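Local coordinates for protein cellulose 1,4-beta-cellobiosidase (Clostridium thermocellum, PDB 3ZQX) that is the family 3b carbohydrate-binding module of a cellobiohydrolase that probably releases cellobiose from cellulose, and probably serves in carbohydrate binding, at residues 9-12 against 17-20; 21-26 against 40-45; 52-57 against 77-82; 101-104 against 108-111. The protein carries 1 engineered substitution. One frame throughout, in Å; residues are numbered along the deposited sequence.

Contact 1: 9-12 against 17-20; sequences CENT and QEIK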
loop_
_atom_site.group_PDB
_atom_site.type_symbol
_atom_site.label_atom_id
_atom_site.label_comp_id
_atom_site.label_asym_id
_atom_site.label_seq_id
_atom_site.Cartn_x
_atom_site.Cartn_y
_atom_site.Cartn_z
ATOM N N CYS A 9 -3.510 9.582 -4.288
ATOM C CA CYS A 9 -4.057 9.989 -3.005
ATOM C C CYS A 9 -5.467 10.526 -3.199
ATOM O O CYS A 9 -5.703 11.349 -4.076
ATOM C CB CYS A 9 -3.184 11.091 -2.414
ATOM S SG CYS A 9 -3.719 11.681 -0.812
ATOM N N GLU A 10 -6.395 10.049 -2.380
ATOM C CA GLU A 10 -7.762 10.571 -2.372
ATOM C C GLU A 10 -7.984 11.541 -1.219
ATOM O O GLU A 10 -8.407 12.675 -1.441
ATOM C CB GLU A 10 -8.818 9.471 -2.467
ATOM C CG GLU A 10 -8.828 8.836 -3.852
ATOM C CD GLU A 10 -10.008 7.924 -4.101
ATOM O OE1 GLU A 10 -10.489 7.275 -3.149
ATOM O OE2 GLU A 10 -10.458 7.853 -5.263
ATOM N N ASN A 11 -7.733 11.107 0.014
ATOM C CA ASN A 11 -7.902 12.026 1.134
ATOM C C ASN A 11 -6.609 12.787 1.383
ATOM O O ASN A 11 -5.611 12.239 1.857
ATOM C CB ASN A 11 -8.282 11.264 2.401
ATOM C CG ASN A 11 -9.758 10.935 2.470
ATOM O OD1 ASN A 11 -10.521 11.239 1.554
ATOM N ND2 ASN A 11 -10.169 10.301 3.561
ATOM N N THR A 12 -6.658 14.077 1.064
ATOM C CA THR A 12 -5.489 14.946 1.111
ATOM C C THR A 12 -5.364 15.779 2.380
ATOM O O THR A 12 -4.363 16.464 2.572
ATOM C CB THR A 12 -5.502 15.915 -0.079
ATOM O OG1 THR A 12 -6.704 16.690 -0.041
ATOM C CG2 THR A 12 -5.460 15.144 -1.388
ATOM N N GLN A 17 -9.820 11.056 9.664
ATOM C CA GLN A 17 -10.031 9.740 10.236
ATOM C C GLN A 17 -9.682 8.614 9.267
ATOM O O GLN A 17 -9.607 7.456 9.681
ATOM C CB GLN A 17 -11.474 9.598 10.700
ATOM C CG GLN A 17 -11.823 10.531 11.834
ATOM C CD GLN A 17 -13.307 10.760 11.926
ATOM O OE1 GLN A 17 -13.924 11.234 10.975
ATOM N NE2 GLN A 17 -13.901 10.387 13.052
ATOM N N GLU A 18 -9.514 8.927 7.984
ATOM C CA GLU A 18 -9.223 7.900 6.994
ATOM C C GLU A 18 -8.073 8.305 6.079
ATOM O O GLU A 18 -8.204 9.221 5.269
ATOM C CB GLU A 18 -10.469 7.629 6.144
ATOM C CG GLU A 18 -11.610 7.018 6.936
ATOM C CD GLU A 18 -12.802 6.649 6.076
ATOM O OE1 GLU A 18 -13.005 7.286 5.027
ATOM O OE2 GLU A 18 -13.531 5.711 6.453
ATOM N N ILE A 19 -6.956 7.591 6.168
ATOM C CA ILE A 19 -5.988 7.613 5.081
ATOM C C ILE A 19 -6.686 6.928 3.917
ATOM O O ILE A 19 -7.336 5.907 4.129
ATOM C CB ILE A 19 -4.697 6.849 5.455
ATOM C CG1 ILE A 19 -4.004 7.507 6.652
ATOM C CG2 ILE A 19 -3.774 6.738 4.256
ATOM C CD1 ILE A 19 -2.843 6.700 7.210
ATOM N N LYS A 20 -6.652 7.521 2.725
ATOM C CA LYS A 20 -7.368 6.934 1.602
ATOM C C LYS A 20 -6.663 7.218 0.293
ATOM O O LYS A 20 -6.387 8.377 -0.029
ATOM C CB LYS A 20 -8.798 7.485 1.549
ATOM C CG LYS A 20 -9.669 6.877 0.456
ATOM C CD LYS A 20 -11.085 7.424 0.478
ATOM C CE LYS A 20 -11.930 6.811 -0.625
ATOM N NZ LYS A 20 -13.317 7.330 -0.616
HETATM O O HOH W 1 -4.594 9.593 2.276
HETATM O O HOH W 2 -12.932 9.903 4.645
HETATM O O HOH W 3 -13.133 10.293 0.709
#

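Contact 2: 21-26 against 40-45; sequences GKFNIV and LRYYFT. With CA (calcium ion), chain B.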
loop_
_atom_site.group_PDB
_atom_site.type_symbol
_atom_site.label_atom_id
_atom_site.label_comp_id
_atom_site.label_asym_id
_atom_site.label_seq_id
_atom_site.Cartn_x
_atom_site.Cartn_y
_atom_site.Cartn_z
ATOM N N GLY A 21 -6.483 6.184 -0.516
ATOM C CA GLY A 21 -5.863 6.325 -1.812
ATOM C C GLY A 21 -6.059 5.054 -2.598
ATOM O O GLY A 21 -6.961 4.265 -2.295
ATOM N N LYS A 22 -5.260 4.882 -3.643
ATOM C CA LYS A 22 -5.279 3.651 -4.413
ATOM C C LYS A 22 -3.868 3.234 -4.751
ATOM O O LYS A 22 -2.984 4.076 -4.920
ATOM C CB LYS A 22 -6.067 3.812 -5.717
ATOM C CG LYS A 22 -7.472 4.375 -5.557
ATOM C CD LYS A 22 -8.231 4.377 -6.877
ATOM C CE LYS A 22 -9.618 4.973 -6.709
ATOM N NZ LYS A 22 -10.423 4.831 -7.956
ATOM N N PHE A 23 -3.684 1.922 -4.878
ATOM C CA PHE A 23 -2.459 1.339 -5.408
ATOM C C PHE A 23 -2.766 0.622 -6.718
ATOM O O PHE A 23 -3.915 0.296 -7.011
ATOM C CB PHE A 23 -1.858 0.277 -4.472
ATOM C CG PHE A 23 -1.660 0.728 -3.053
ATOM C CD1 PHE A 23 -0.856 1.812 -2.751
ATOM C CD2 PHE A 23 -2.253 0.036 -2.010
ATOM C CE1 PHE A 23 -0.668 2.209 -1.427
ATOM C CE2 PHE A 23 -2.071 0.425 -0.694
ATOM C CZ PHE A 23 -1.275 1.510 -0.406
ATOM N N ASN A 24 -1.735 0.409 -7.525
ATOM C CA ASN A 24 -1.825 -0.488 -8.665
ATOM C C ASN A 24 -0.487 -1.190 -8.754
ATOM O O ASN A 24 0.537 -0.513 -8.834
ATOM C CB ASN A 24 -2.101 0.330 -9.931
ATOM C CG ASN A 24 -2.220 -0.516 -11.176
ATOM O OD1 ASN A 24 -2.632 -1.679 -11.120
ATOM N ND2 ASN A 24 -1.856 0.066 -12.319
ATOM N N ILE A 25 -0.478 -2.521 -8.765
ATOM C CA ILE A 25 0.769 -3.260 -8.900
ATOM C C ILE A 25 0.896 -3.719 -10.341
ATOM O O ILE A 25 0.030 -4.424 -10.851
ATOM C CB ILE A 25 0.843 -4.461 -7.941
ATOM C CG1 ILE A 25 0.803 -3.974 -6.488
ATOM C CG2 ILE A 25 2.108 -5.274 -8.212
ATOM C CD1 ILE A 25 0.641 -5.086 -5.478
ATOM N N VAL A 26 1.975 -3.298 -10.995
ATOM C CA VAL A 26 2.172 -3.560 -12.418
ATOM C C VAL A 26 3.378 -4.465 -12.586
ATOM O O VAL A 26 4.443 -4.178 -12.043
ATOM C CB VAL A 26 2.405 -2.245 -13.189
ATOM C CG1 VAL A 26 2.570 -2.528 -14.669
ATOM C CG2 VAL A 26 1.251 -1.268 -12.956
ATOM N N LEU A 40 3.513 -5.664 -0.109
ATOM C CA LEU A 40 3.472 -4.217 -0.324
ATOM C C LEU A 40 3.455 -3.502 1.025
ATOM O O LEU A 40 2.777 -3.951 1.952
ATOM C CB LEU A 40 2.215 -3.856 -1.130
ATOM C CG LEU A 40 1.911 -2.374 -1.387
ATOM C CD1 LEU A 40 1.117 -2.184 -2.680
ATOM C CD2 LEU A 40 1.180 -1.736 -0.220
ATOM N N ARG A 41 4.193 -2.393 1.143
ATOM C CA ARG A 41 4.138 -1.589 2.367
ATOM C C ARG A 41 3.922 -0.109 2.086
ATOM O O ARG A 41 4.593 0.488 1.235
ATOM C CB ARG A 41 5.397 -1.782 3.221
ATOM C CG ARG A 41 5.519 -3.198 3.744
ATOM C CD ARG A 41 6.778 -3.426 4.569
ATOM N NE ARG A 41 6.751 -4.795 5.085
ATOM C CZ ARG A 41 7.769 -5.405 5.680
ATOM N NH1 ARG A 41 8.928 -4.785 5.822
ATOM N NH2 ARG A 41 7.622 -6.650 6.119
ATOM N N TYR A 42 2.956 0.453 2.814
ATOM C CA TYR A 42 2.652 1.878 2.825
ATOM C C TYR A 42 2.993 2.409 4.212
ATOM O O TYR A 42 2.418 1.970 5.210
ATOM C CB TYR A 42 1.157 2.100 2.514
ATOM C CG TYR A 42 0.706 3.551 2.611
ATOM C CD1 TYR A 42 0.329 4.106 3.825
ATOM C CD2 TYR A 42 0.667 4.365 1.481
ATOM C CE1 TYR A 42 -0.074 5.431 3.914
ATOM C CE2 TYR A 42 0.277 5.687 1.560
ATOM C CZ TYR A 42 -0.097 6.221 2.774
ATOM O OH TYR A 42 -0.481 7.544 2.818
ATOM N N TYR A 43 3.952 3.328 4.263
ATOM C CA TYR A 43 4.550 3.779 5.519
ATOM C C TYR A 43 3.826 4.979 6.095
ATOM O O TYR A 43 3.624 5.984 5.411
ATOM C CB TYR A 43 6.036 4.101 5.297
ATOM C CG TYR A 43 6.800 2.890 4.821
ATOM C CD1 TYR A 43 7.292 1.965 5.728
ATOM C CD2 TYR A 43 6.968 2.631 3.459
ATOM C CE1 TYR A 43 7.960 0.827 5.301
ATOM C CE2 TYR A 43 7.632 1.498 3.018
ATOM C CZ TYR A 43 8.128 0.603 3.940
ATOM O OH TYR A 43 8.774 -0.520 3.482
ATOM N N PHE A 44 3.414 4.863 7.355
ATOM C CA PHE A 44 2.766 5.959 8.041
ATOM C C PHE A 44 3.016 5.824 9.524
ATOM O O PHE A 44 3.194 4.714 10.033
ATOM C CB PHE A 44 1.254 5.986 7.734
ATOM C CG PHE A 44 0.448 4.910 8.425
ATOM C CD1 PHE A 44 0.392 3.615 7.932
ATOM C CD2 PHE A 44 -0.277 5.214 9.569
ATOM C CE1 PHE A 44 -0.368 2.643 8.568
ATOM C CE2 PHE A 44 -1.039 4.245 10.220
ATOM C CZ PHE A 44 -1.097 2.959 9.703
ATOM N N THR A 45 3.011 6.956 10.213
ATOM C CA THR A 45 3.199 6.969 11.653
ATOM C C THR A 45 1.845 6.939 12.339
ATOM O O THR A 45 0.942 7.711 11.998
ATOM C CB THR A 45 3.956 8.221 12.100
ATOM O OG1 THR A 45 3.351 9.365 11.498
ATOM C CG2 THR A 45 5.427 8.142 11.695
HETATM CA CA CA B . 0.870 9.968 11.137
HETATM O O HOH W 4 -1.150 8.953 10.025
#

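Contact 3: 52-57 against 77-82; sequences LQFICY and HYLQLE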
loop_
_atom_site.group_PDB
_atom_site.type_symbol
_atom_site.label_atom_id
_atom_site.label_comp_id
_atom_site.label_asym_id
_atom_site.label_seq_id
_atom_site.Cartn_x
_atom_site.Cartn_y
_atom_site.Cartn_z
ATOM N N LEU A 52 -5.873 -0.403 14.465
ATOM C CA LEU A 52 -5.846 0.047 13.087
ATOM C C LEU A 52 -6.555 -0.968 12.210
ATOM O O LEU A 52 -6.401 -2.187 12.397
ATOM C CB LEU A 52 -4.404 0.186 12.620
ATOM C CG LEU A 52 -3.707 1.438 13.132
ATOM C CD1 LEU A 52 -2.198 1.258 13.061
ATOM C CD2 LEU A 52 -4.148 2.655 12.336
ATOM N N GLN A 53 -7.317 -0.468 11.239
ATOM C CA GLN A 53 -8.085 -1.304 10.334
ATOM C C GLN A 53 -7.841 -0.882 8.897
ATOM O O GLN A 53 -7.769 0.315 8.582
ATOM C CB GLN A 53 -9.570 -1.161 10.646
ATOM C CG GLN A 53 -9.896 -1.503 12.079
ATOM C CD GLN A 53 -11.351 -1.275 12.414
ATOM O OE1 GLN A 53 -12.047 -0.502 11.752
ATOM N NE2 GLN A 53 -11.821 -1.946 13.457
ATOM N N PHE A 54 -7.711 -1.876 8.028
ATOM C CA PHE A 54 -7.636 -1.686 6.584
ATOM C C PHE A 54 -8.969 -2.063 5.960
ATOM O O PHE A 54 -9.559 -3.084 6.330
ATOM C CB PHE A 54 -6.555 -2.605 6.016
ATOM C CG PHE A 54 -6.557 -2.694 4.512
ATOM C CD1 PHE A 54 -5.830 -1.800 3.758
ATOM C CD2 PHE A 54 -7.278 -3.680 3.852
ATOM C CE1 PHE A 54 -5.822 -1.873 2.373
ATOM C CE2 PHE A 54 -7.274 -3.761 2.471
ATOM C CZ PHE A 54 -6.545 -2.857 1.733
ATOM N N ILE A 55 -9.437 -1.260 5.007
ATOM C CA ILE A 55 -10.626 -1.610 4.245
ATOM C C ILE A 55 -10.405 -1.291 2.775
ATOM O O ILE A 55 -9.924 -0.202 2.427
ATOM C CB ILE A 55 -11.880 -0.865 4.737
ATOM C CG1 ILE A 55 -12.052 -0.981 6.255
ATOM C CG2 ILE A 55 -13.116 -1.396 4.020
ATOM C CD1 ILE A 55 -11.324 0.083 7.050
ATOM N N CYS A 56 -10.737 -2.255 1.919
ATOM C CA CYS A 56 -10.694 -2.074 0.470
ATOM C C CYS A 56 -12.106 -2.182 -0.089
ATOM O O CYS A 56 -12.702 -3.262 -0.072
ATOM C CB CYS A 56 -9.823 -3.141 -0.182
ATOM S SG CYS A 56 -9.912 -3.125 -1.982
ATOM N N TYR A 57 -12.633 -1.071 -0.587
ATOM C CA TYR A 57 -13.987 -1.055 -1.127
ATOM C C TYR A 57 -14.073 -1.643 -2.523
ATOM O O TYR A 57 -15.155 -2.055 -2.934
ATOM C CB TYR A 57 -14.592 0.362 -1.088
ATOM C CG TYR A 57 -14.828 0.829 0.327
ATOM C CD1 TYR A 57 -15.760 0.195 1.128
ATOM C CD2 TYR A 57 -14.100 1.871 0.877
ATOM C CE1 TYR A 57 -15.975 0.588 2.425
ATOM C CE2 TYR A 57 -14.310 2.273 2.187
ATOM C CZ TYR A 57 -15.248 1.627 2.954
ATOM O OH TYR A 57 -15.448 2.018 4.260
ATOM N N HIS A 77 6.940 2.373 10.759
ATOM C CA HIS A 77 5.621 1.750 10.804
ATOM C C HIS A 77 4.936 1.744 9.432
ATOM O O HIS A 77 5.136 2.654 8.613
ATOM C CB HIS A 77 4.777 2.501 11.835
ATOM C CG HIS A 77 3.433 1.895 12.076
ATOM N ND1 HIS A 77 2.279 2.368 11.490
ATOM C CD2 HIS A 77 3.056 0.849 12.852
ATOM C CE1 HIS A 77 1.255 1.628 11.885
ATOM N NE2 HIS A 77 1.697 0.703 12.717
ATOM N N TYR A 78 4.113 0.729 9.181
ATOM C CA TYR A 78 3.430 0.599 7.895
ATOM C C TYR A 78 2.159 -0.234 7.962
ATOM O O TYR A 78 1.963 -1.070 8.856
ATOM C CB TYR A 78 4.355 -0.043 6.827
ATOM C CG TYR A 78 5.011 -1.325 7.319
ATOM C CD1 TYR A 78 4.352 -2.549 7.259
ATOM C CD2 TYR A 78 6.277 -1.300 7.890
ATOM C CE1 TYR A 78 4.943 -3.705 7.756
ATOM C CE2 TYR A 78 6.879 -2.452 8.382
ATOM C CZ TYR A 78 6.207 -3.650 8.313
ATOM O OH TYR A 78 6.750 -4.812 8.795
ATOM N N LEU A 79 1.309 0.014 6.970
ATOM C CA LEU A 79 0.356 -0.962 6.468
ATOM C C LEU A 79 1.099 -1.923 5.547
ATOM O O LEU A 79 1.841 -1.494 4.659
ATOM C CB LEU A 79 -0.712 -0.264 5.617
ATOM C CG LEU A 79 -1.586 -1.176 4.751
ATOM C CD1 LEU A 79 -2.543 -2.010 5.596
ATOM C CD2 LEU A 79 -2.336 -0.371 3.697
ATOM N N GLN A 80 0.875 -3.221 5.742
ATOM C CA GLN A 80 1.373 -4.247 4.852
ATOM C C GLN A 80 0.202 -4.920 4.152
ATOM O O GLN A 80 -0.803 -5.274 4.777
ATOM C CB GLN A 80 2.161 -5.296 5.643
ATOM C CG GLN A 80 2.576 -6.503 4.824
ATOM C CD GLN A 80 3.693 -7.266 5.497
ATOM O OE1 GLN A 80 4.760 -6.716 5.732
ATOM N NE2 GLN A 80 3.445 -8.528 5.848
ATOM N N LEU A 81 0.326 -5.084 2.842
ATOM C CA LEU A 81 -0.597 -5.934 2.107
ATOM C C LEU A 81 0.120 -7.147 1.583
ATOM O O LEU A 81 1.153 -7.044 0.902
ATOM C CB LEU A 81 -1.244 -5.215 0.930
ATOM C CG LEU A 81 -2.179 -4.077 1.297
ATOM C CD1 LEU A 81 -2.770 -3.478 0.038
ATOM C CD2 LEU A 81 -3.275 -4.568 2.245
ATOM N N GLU A 82 -0.437 -8.294 1.933
ATOM C CA GLU A 82 -0.098 -9.560 1.323
ATOM C C GLU A 82 -1.343 -10.031 0.576
ATOM O O GLU A 82 -2.379 -9.365 0.590
ATOM C CB GLU A 82 0.373 -10.558 2.378
ATOM C CG GLU A 82 1.759 -10.209 2.893
ATOM C CD GLU A 82 2.160 -10.996 4.105
ATOM O OE1 GLU A 82 1.554 -10.776 5.170
ATOM O OE2 GLU A 82 3.084 -11.833 3.999
#

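Contact 4: 101-104 against 108-111; sequences IRYA and FHDQ. With CA (calcium ion), chain B.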
loop_
_atom_site.group_PDB
_atom_site.type_symbol
_atom_site.label_atom_id
_atom_site.label_comp_id
_atom_site.label_asym_id
_atom_site.label_seq_id
_atom_site.Cartn_x
_atom_site.Cartn_y
_atom_site.Cartn_z
ATOM N N ILE A 101 -7.243 3.355 5.617
ATOM C CA ILE A 101 -6.719 2.968 6.920
ATOM C C ILE A 101 -7.395 3.845 7.958
ATOM O O ILE A 101 -7.346 5.083 7.876
ATOM C CB ILE A 101 -5.194 3.172 7.028
ATOM C CG1 ILE A 101 -4.452 2.393 5.941
ATOM C CG2 ILE A 101 -4.700 2.778 8.419
ATOM C CD1 ILE A 101 -3.041 2.876 5.712
ATOM N N ARG A 102 -8.053 3.219 8.921
ATOM C CA ARG A 102 -8.763 3.957 9.953
ATOM C C ARG A 102 -8.565 3.288 11.297
ATOM O O ARG A 102 -8.004 2.200 11.377
ATOM C CB ARG A 102 -10.244 4.080 9.614
ATOM C CG ARG A 102 -11.001 2.791 9.566
ATOM C CD ARG A 102 -12.393 3.167 9.079
ATOM N NE ARG A 102 -13.279 2.037 8.864
ATOM C CZ ARG A 102 -14.104 1.922 7.828
ATOM N NH1 ARG A 102 -14.157 2.861 6.884
ATOM N NH2 ARG A 102 -14.875 0.855 7.732
ATOM N N TYR A 103 -8.979 3.966 12.357
ATOM C CA TYR A 103 -8.980 3.388 13.691
ATOM C C TYR A 103 -10.348 2.832 14.071
ATOM O O TYR A 103 -11.381 3.385 13.685
ATOM C CB TYR A 103 -8.589 4.448 14.708
ATOM C CG TYR A 103 -7.140 4.856 14.656
ATOM C CD1 TYR A 103 -6.172 4.089 15.276
ATOM C CD2 TYR A 103 -6.739 6.010 13.993
ATOM C CE1 TYR A 103 -4.843 4.456 15.247
ATOM C CE2 TYR A 103 -5.409 6.388 13.958
ATOM C CZ TYR A 103 -4.465 5.606 14.583
ATOM O OH TYR A 103 -3.132 5.951 14.582
ATOM N N ALA A 104 -10.362 1.748 14.844
ATOM C CA ALA A 104 -11.616 1.191 15.344
ATOM C C ALA A 104 -12.445 2.226 16.096
ATOM O O ALA A 104 -13.672 2.177 16.070
ATOM C CB ALA A 104 -11.346 -0.011 16.237
ATOM N N PHE A 108 -8.414 10.477 14.825
ATOM C CA PHE A 108 -7.821 11.194 13.700
ATOM C C PHE A 108 -6.345 10.875 13.493
ATOM O O PHE A 108 -5.545 10.922 14.434
ATOM C CB PHE A 108 -7.954 12.706 13.897
ATOM C CG PHE A 108 -9.345 13.228 13.703
ATOM C CD1 PHE A 108 -10.283 13.137 14.715
ATOM C CD2 PHE A 108 -9.715 13.818 12.507
ATOM C CE1 PHE A 108 -11.566 13.623 14.537
ATOM C CE2 PHE A 108 -10.996 14.312 12.329
ATOM C CZ PHE A 108 -11.918 14.214 13.348
ATOM N N HIS A 109 -5.992 10.581 12.248
ATOM C CA HIS A 109 -4.604 10.570 11.820
ATOM C C HIS A 109 -4.062 11.978 11.648
ATOM O O HIS A 109 -4.813 12.914 11.372
ATOM C CB HIS A 109 -4.468 9.969 10.422
ATOM C CG HIS A 109 -4.903 8.550 10.291
ATOM N ND1 HIS A 109 -4.108 7.490 10.663
ATOM C CD2 HIS A 109 -6.018 8.016 9.739
ATOM C CE1 HIS A 109 -4.727 6.360 10.371
ATOM N NE2 HIS A 109 -5.888 6.652 9.805
ATOM N N ASP A 110 -2.741 12.099 11.755
ATOM C CA ASP A 110 -2.000 13.221 11.183
ATOM C C ASP A 110 -1.221 12.640 10.012
ATOM O O ASP A 110 -0.308 11.850 10.205
ATOM C CB ASP A 110 -1.043 13.784 12.233
ATOM C CG ASP A 110 -0.187 14.922 11.711
ATOM O OD1 ASP A 110 -0.230 15.239 10.510
ATOM O OD2 ASP A 110 0.558 15.500 12.533
ATOM N N GLN A 111 -1.590 13.004 8.793
ATOM C CA GLN A 111 -0.907 12.453 7.629
ATOM C C GLN A 111 0.391 13.177 7.304
ATOM O O GLN A 111 1.188 12.671 6.516
ATOM C CB GLN A 111 -1.806 12.489 6.391
ATOM C CG GLN A 111 -3.095 11.721 6.527
ATOM C CD GLN A 111 -3.690 11.389 5.179
ATOM O OE1 GLN A 111 -3.367 10.357 4.589
ATOM N NE2 GLN A 111 -4.551 12.266 4.673
HETATM CA CA CA B . 0.870 9.968 11.137
HETATM O O HOH W 5 -2.401 7.778 12.832
HETATM O O HOH W 4 -1.150 8.953 10.025
#

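Contact 1: 9-12 against 17-20
The side-chain amide of N11 lies over the root of K20. K20 CB sits over one amide face, 3.7 Å from N11 CG. At the rim of the same amide, N11 ND2 donates to E18 O over 2.8 Å. This bond is nearly in the amide plane and fairly straight at 162°. ND2 also reaches water 2, which donates to E18 OE1. On the oxygen side, water 3 links N11 OD1 to K20 NZ. Both ends of the amide therefore have partners, and its rotation is fixed. CG stands anti to the carbonyl carbon of N11 (chi1 -82°), which swings the amide across to the other segment.

The backbones meet in a classic beta bulge that continues the antiparallel pairing of strands 3-9 and 15-27 in the CBM3 sandwich. K20 O accepts from E10 N at 2.9 Å and from N11 N at 3.0 Å, both from the same face of its carbonyl plane. The helix-like backbone of E10 (psi -56°) brings these two N-H groups together. Water 1 donates to N11 O and accepts from K20 N at 3.0 Å, extending the pairing. Q111 NE2 also donates to N11 O.

The extended K20 chain runs out past E10. E10 OE1 and K20 NZ are 3.8 Å apart, a long salt bridge. E10 has two conformers, and the pairing is doubtful. E18 turns its other oxygen to R102 in a salt bridge.

The contact is held mainly by backbone and amide hydrogen bonds, with water at the rim. The charged pair between E10 and K20 probably adds little.

Contact 2: 21-26 against 40-45
F23 and L40 form the tight part of this contact, between the two facing sheets of the beta sandwich. L40 CD2 sits over one face of the F23 ring, toward its rim, in a CH-pi contact 4.2 Å from the centroid. The other branch, L40 CD1, touches F23 CG at 4.0 Å. CG of L40 lies opposite its own backbone N (chi1 176°), which carries both methyls across to the ring. Y42 meets the far end of F23. The two side chains cross at about a right angle. Y42 CB is 3.8 Å from F23 CZ, and Y42 CD2 lies at the ring edge, in plane, 3.9 Å from F23 CE1.

Packing is looser beside this group. I25 meets L40 through a single methyl pair, CD1 to CD1 at 4.1 Å. Strands 21-26 and 40-43 run roughly antiparallel, at 148°, with axes 10.5 Å apart at closest approach. Side chains alone bridge that gap. L81 also touches F23, and L132 touches L40.

Toward solvent lie K22 and T45, both partly exposed. K22 reaches E96 in a salt bridge. T45 binds the calcium ion through its backbone O and OG1, with E47, D110, N113 and D114 completing the protein ligands.

The chemistry therefore divides sharply. Apolar branches and rings join the two sheets in the buried centre, without polar bonds between the segments. Oxygen atoms hold the metal at the edge.

Contact 3: 52-57 against 77-82
F54 points across the sandwich at L79 and L81, and its side chain can be followed outward. CB comes first and lies 4.1 Å from L79 CD1. CG stands anti to the backbone N (chi1 169°), which turns the ring toward strand 78-83. CD1 then meets both methyls of L79, with L79 CD1 at 3.8 Å. Further out, CE1 is 3.7 Å from L81 CD2. At the tip, CZ is just as near to the same methyl. L81 CD2 thus lies over one ring face, toward the rim, in a CH-pi contact 3.8 Å from the F54 centroid and 18° off the ring normal. L81 is modelled in two conformers, and this contact is described for one of them. Both leucines cross F54 at about a right angle.

A second, smaller contact lies at the start of the segments. L52 and H77 approach from opposite directions. L52 CD1 touches the edge of the imidazole, near its plane, 3.7 Å from H77 CE1. The polar side of H77 is engaged by F44. H77 ND1 is hydrogen-bonded to F44 O, and the two rings meet edge-to-face. This hydrogen bond and the ring contact hold the imidazole in place while its CE1 edge packs on leucine.

The contact joins the two sheets of the sandwich by side chains alone. Strand 52-55 pairs with strand 97-103 in one sheet, where F99 also touches F54. Strand 78-83 lies between 66-71 and 38-43 in the other, and P68 of strand 66-71 packs on F54 as well.

Contact 4: 101-104 against 108-111
H109 reaches across to I101 and Y103 at the calcium-binding end of the CBM3 beta sandwich. Segments 101-104 and 108-111 do not pair directly. Strand 15-27 pairs with both.

One direct hydrogen bond joins the segments. H109 NE2 donates to I101 O over 2.9 Å, with an N-H...O angle of 145°. The donor stands above the carbonyl plane, 52° out of it, and the acceptor is tilted from the imidazole plane.

Packing comes next. Y103 CE2 lies over one face of the H109 ring, toward its rim, 3.7 Å from H109 CE1. The two rings meet obliquely, with centroids 5.0 Å apart. I101 CG2 adds a looser touch to H109 CE1 at 4.1 Å. H109 CG is anti to the carbonyl carbon (chi1 -62°), which lets the ring swing over to strand 97-103.

Water and metal make up the third group. Water 5 bridges Y103 OH and H109 ND1, at 2.6 Å from the hydroxyl. It lies at the edge of the tyrosine ring, in plane. The imidazole is thus gripped at both nitrogens.

D110 O is a ligand of the calcium ion. Water 4 is also a ligand, 2.5 Å from the calcium, and accepts a weak hydrogen bond from H109 ND1.

How the contacts relate
Contacts 2 and 3 lie in the core and join the two facing sheets through aromatic rings and leucine methyls. Contact 1 is at the surface and relies on backbone bonds, an amide and waters. Contact 4 is buried but far from the chain's centre, and it mixes a histidine bond with ring packing. Strand 15-27 serves contacts 1 and 2, and pairs with both strands of contact 4. Contacts 2 and 3 meet where strands 38-43 and 78-83 pair, with L40 O near L81 N. Contacts 3 and 4 meet through strands 52-55 and 97-103. Contacts 2 and 4 share the calcium ion and water 4.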